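PDB 6MVF: beta-galactosidase/beta-glucuronidase from Faecalibacterium prausnitzii L2-6, which binds flavin mononucleotide and acts as a beta-glucuronidase of glycosyl hydrolase family 2, probably with beta-galactosidase activity as well. Local coordinates for residues T331-H336 with H531-F536. Residues are numbered along the deposited sequence; the frame is centred on the assembly and turned at random.
Sequences TIRLAH and HVWNMF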
ATOM      1  N   THR A 331       1.329 -14.059  28.597  1.00 24.94           N
ATOM      2  CA  THR A 331       0.309 -13.343  29.346  1.00 22.78           C
ATOM      3  C   THR A 331       0.730 -11.891  29.482  1.00 24.42           C
ATOM      4  O   THR A 331       1.924 -11.577  29.559  1.00 26.50           O
ATOM      5  CB  THR A 331       0.063 -13.997  30.738  1.00 27.97           C
ATOM      6  OG1 THR A 331      -0.970 -13.300  31.437  1.00 22.08           O
ATOM      7  CG2 THR A 331       1.327 -14.033  31.583  1.00 23.41           C
ATOM      8  N   ILE A 332      -0.252 -11.004  29.485  1.00 22.74           N
ATOM      9  CA  ILE A 332      -0.002  -9.589  29.709  1.00 25.16           C
ATOM     10  C   ILE A 332      -1.009  -9.079  30.719  1.00 28.02           C
ATOM     11  O   ILE A 332      -2.219  -9.139  30.470  1.00 25.66           O
ATOM     12  CB  ILE A 332      -0.105  -8.752  28.432  1.00 24.68           C
ATOM     13  CG1 ILE A 332       1.004  -9.097  27.446  1.00 26.23           C
ATOM     14  CG2 ILE A 332      -0.054  -7.269  28.817  1.00 28.75           C
ATOM     15  CD1 ILE A 332       0.760  -8.519  26.045  1.00 22.55           C
ATOM     16  N   ARG A 333      -0.515  -8.541  31.836  1.00 27.03           N
ATOM     17  CA  ARG A 333      -1.366  -7.823  32.775  1.00 27.04           C
ATOM     18  C   ARG A 333      -1.466  -6.362  32.335  1.00 30.24           C
ATOM     19  O   ARG A 333      -0.467  -5.630  32.329  1.00 29.37           O
ATOM     20  CB  ARG A 333      -0.836  -7.928  34.204  1.00 27.83           C
ATOM     21  CG  ARG A 333      -1.645  -7.083  35.168  1.00 30.27           C
ATOM     22  CD  ARG A 333      -1.118  -7.157  36.579  1.00 40.40           C
ATOM     23  NE  ARG A 333      -1.892  -6.301  37.474  1.00 39.09           N
ATOM     24  CZ  ARG A 333      -1.366  -5.610  38.479  1.00 38.03           C
ATOM     25  NH1 ARG A 333      -0.061  -5.670  38.717  1.00 32.24           N
ATOM     26  NH2 ARG A 333      -2.147  -4.852  39.236  1.00 43.49           N
ATOM     27  N   LEU A 334      -2.671  -5.941  31.968  1.00 25.84           N
ATOM     28  CA  LEU A 334      -2.886  -4.604  31.421  1.00 28.46           C
ATOM     29  C   LEU A 334      -3.274  -3.635  32.542  1.00 34.11           C
ATOM     30  O   LEU A 334      -4.403  -3.149  32.646  1.00 32.45           O
ATOM     31  CB  LEU A 334      -3.929  -4.665  30.313  1.00 25.31           C
ATOM     32  CG  LEU A 334      -3.223  -5.143  29.051  1.00 29.89           C
ATOM     33  CD1 LEU A 334      -4.163  -5.202  27.874  1.00 24.72           C
ATOM     34  CD2 LEU A 334      -2.018  -4.234  28.755  1.00 28.24           C
ATOM     35  N   ALA A 335      -2.292  -3.343  33.386  1.00 29.86           N
ATOM     36  CA  ALA A 335      -2.514  -2.466  34.525  1.00 37.22           C
ATOM     37  C   ALA A 335      -2.458  -1.002  34.074  1.00 35.99           C
ATOM     38  O   ALA A 335      -1.901  -0.691  33.023  1.00 36.19           O
ATOM     39  CB  ALA A 335      -1.471  -2.766  35.608  1.00 35.01           C
ATOM     40  N   HIS A 336      -3.060  -0.090  34.853  1.00 35.00           N
ATOM     41  CA  HIS A 336      -3.914  -0.350  36.025  1.00 34.23           C
ATOM     42  C   HIS A 336      -5.316   0.144  35.713  1.00 35.82           C
ATOM     43  O   HIS A 336      -5.988   0.700  36.575  1.00 33.57           O
ATOM     44  CB  HIS A 336      -3.439   0.388  37.289  1.00 36.46           C
ATOM     45  CG  HIS A 336      -2.232  -0.197  37.959  1.00 39.37           C
ATOM     46  ND1 HIS A 336      -2.237  -1.434  38.571  1.00 34.86           N
ATOM     47  CD2 HIS A 336      -0.995   0.319  38.168  1.00 40.50           C
ATOM     48  CE1 HIS A 336      -1.048  -1.668  39.101  1.00 29.75           C
ATOM     49  NE2 HIS A 336      -0.275  -0.620  38.870  1.00 39.94           N
ATOM     50  N   HIS A 531       3.852 -11.921  36.474  1.00 29.89           N
ATOM     51  CA  HIS A 531       3.894 -10.740  35.616  1.00 24.38           C
ATOM     52  C   HIS A 531       5.043  -9.841  36.048  1.00 24.73           C
ATOM     53  O   HIS A 531       4.985  -9.229  37.119  1.00 31.04           O
ATOM     54  CB  HIS A 531       2.578  -9.975  35.676  1.00 27.64           C
ATOM     55  CG  HIS A 531       1.413 -10.717  35.107  1.00 29.71           C
ATOM     56  ND1 HIS A 531       0.499 -11.381  35.897  1.00 28.17           N
ATOM     57  CD2 HIS A 531       1.012 -10.903  33.825  1.00 27.22           C
ATOM     58  CE1 HIS A 531      -0.420 -11.938  35.127  1.00 25.33           C
ATOM     59  NE2 HIS A 531      -0.132 -11.663  33.867  1.00 28.21           N
ATOM     60  N   VAL A 532       6.078  -9.744  35.214  1.00 28.76           N
ATOM     61  CA  VAL A 532       7.148  -8.780  35.449  1.00 27.32           C
ATOM     62  C   VAL A 532       6.581  -7.375  35.517  1.00 28.35           C
ATOM     63  O   VAL A 532       5.886  -6.920  34.598  1.00 30.84           O
ATOM     64  CB  VAL A 532       8.200  -8.857  34.336  1.00 30.23           C
ATOM     65  CG1 VAL A 532       9.201  -7.687  34.465  1.00 19.54           C
ATOM     66  CG2 VAL A 532       8.875 -10.201  34.358  1.00 26.18           C
ATOM     67  N   TRP A 533       6.878  -6.674  36.599  1.00 28.12           N
ATOM     68  CA  TRP A 533       6.714  -5.231  36.623  1.00 24.95           C
ATOM     69  C   TRP A 533       8.072  -4.661  36.241  1.00 29.59           C
ATOM     70  O   TRP A 533       9.046  -4.833  36.980  1.00 29.89           O
ATOM     71  CB  TRP A 533       6.251  -4.751  37.993  1.00 29.61           C
ATOM     72  CG  TRP A 533       5.772  -3.321  37.991  1.00 29.80           C
ATOM     73  CD1 TRP A 533       6.462  -2.218  38.418  1.00 29.66           C
ATOM     74  CD2 TRP A 533       4.506  -2.847  37.537  1.00 27.28           C
ATOM     75  NE1 TRP A 533       5.693  -1.091  38.269  1.00 35.76           N
ATOM     76  CE2 TRP A 533       4.489  -1.449  37.722  1.00 30.90           C
ATOM     77  CE3 TRP A 533       3.375  -3.469  37.011  1.00 25.76           C
ATOM     78  CZ2 TRP A 533       3.397  -0.666  37.380  1.00 26.99           C
ATOM     79  CZ3 TRP A 533       2.291  -2.691  36.682  1.00 31.99           C
ATOM     80  CH2 TRP A 533       2.306  -1.300  36.875  1.00 27.56           C
ATOM     81  N   ASN A 534       8.175  -4.059  35.056  1.00 29.86           N
ATOM     82  CA  ASN A 534       7.117  -3.868  34.066  1.00 25.96           C
ATOM     83  C   ASN A 534       7.811  -4.150  32.705  1.00 30.37           C
ATOM     84  O   ASN A 534       9.037  -4.273  32.665  1.00 26.44           O
ATOM     85  CB  ASN A 534       6.534  -2.432  34.189  1.00 27.36           C
ATOM     86  CG  ASN A 534       5.386  -2.144  33.225  1.00 28.03           C
ATOM     87  OD1 ASN A 534       5.597  -1.938  32.035  1.00 31.73           O
ATOM     88  ND2 ASN A 534       4.165  -2.081  33.754  1.00 32.46           N
ATOM     89  N   MET A 535       7.055  -4.281  31.604  1.00 28.30           N
ATOM     90  CA  MET A 535       7.689  -4.530  30.308  1.00 25.10           C
ATOM     91  C   MET A 535       8.576  -3.367  29.897  1.00 29.22           C
ATOM     92  O   MET A 535       9.697  -3.567  29.405  1.00 24.34           O
ATOM     93  CB  MET A 535       6.638  -4.769  29.218  1.00 21.35           C
ATOM     94  CG  MET A 535       7.231  -5.110  27.866  1.00 20.25           C
ATOM     95  SD  MET A 535       8.151  -6.678  27.785  1.00 28.80           S
ATOM     96  CE  MET A 535       8.894  -6.568  26.158  1.00 22.47           C
ATOM     97  N   PHE A 536       8.071  -2.145  30.063  1.00 26.30           N
ATOM     98  CA  PHE A 536       8.754  -0.932  29.659  1.00 24.38           C
ATOM     99  C   PHE A 536       8.858  -0.012  30.859  1.00 33.08           C
ATOM    100  O   PHE A 536       7.923   0.054  31.666  1.00 28.44           O
ATOM    101  CB  PHE A 536       7.999  -0.194  28.547  1.00 25.66           C
ATOM    102  CG  PHE A 536       7.631  -1.049  27.392  1.00 24.83           C
ATOM    103  CD1 PHE A 536       8.595  -1.437  26.459  1.00 28.51           C
ATOM    104  CD2 PHE A 536       6.326  -1.466  27.223  1.00 24.65           C
ATOM    105  CE1 PHE A 536       8.251  -2.241  25.374  1.00 27.88           C
ATOM    106  CE2 PHE A 536       5.966  -2.277  26.134  1.00 29.54           C
ATOM    107  CZ  PHE A 536       6.925  -2.670  25.215  1.00 24.54           C
TER
HETATM  108  O   HOH W   1       0.961  -1.725  33.653  1.00 33.62           O
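His531 meets Thr331 and Arg333 in a buried side-chain contact inside the TIM barrel, where strands 331-334 and 529-532 both pair in parallel with strand 292-300 and their side chains meet inside the barrel. Barrel interiors are filled by inward-pointing residues from such next-but-one strands, and the imidazole illustrates how. With CG beside its backbone N (chi1 -66°), His531 turns its ring edge to Thr331 and donates from NE2 to OG1 at 3.0 Å, the hydroxyl lying 20° out of the ring plane. Arg333 CB covers one face in a CH-pi contact, 3.7 Å from the ring centroid. An alanine in place of His531 would probably deprive Thr331 OG1 of this donor, though not of its bond to Ala353 O, and leave Arg333 CB without the ring face it packs on. That extended side chain carries its guanidinium to Glu357 and Asn398. Farther along, His336 NE2 comes within 3.3 Å of Trp533 CH2, the rings inclined at 31°, while Ala335 CB meets the indole edge at CZ3 (3.9 Å). The Ala335-His336 and Trp533-Asn534 peptide bonds are cis, the latter as in many clan GH-A barrels, and the meeting of next-but-one strands is typical of a (beta/alpha)8 core.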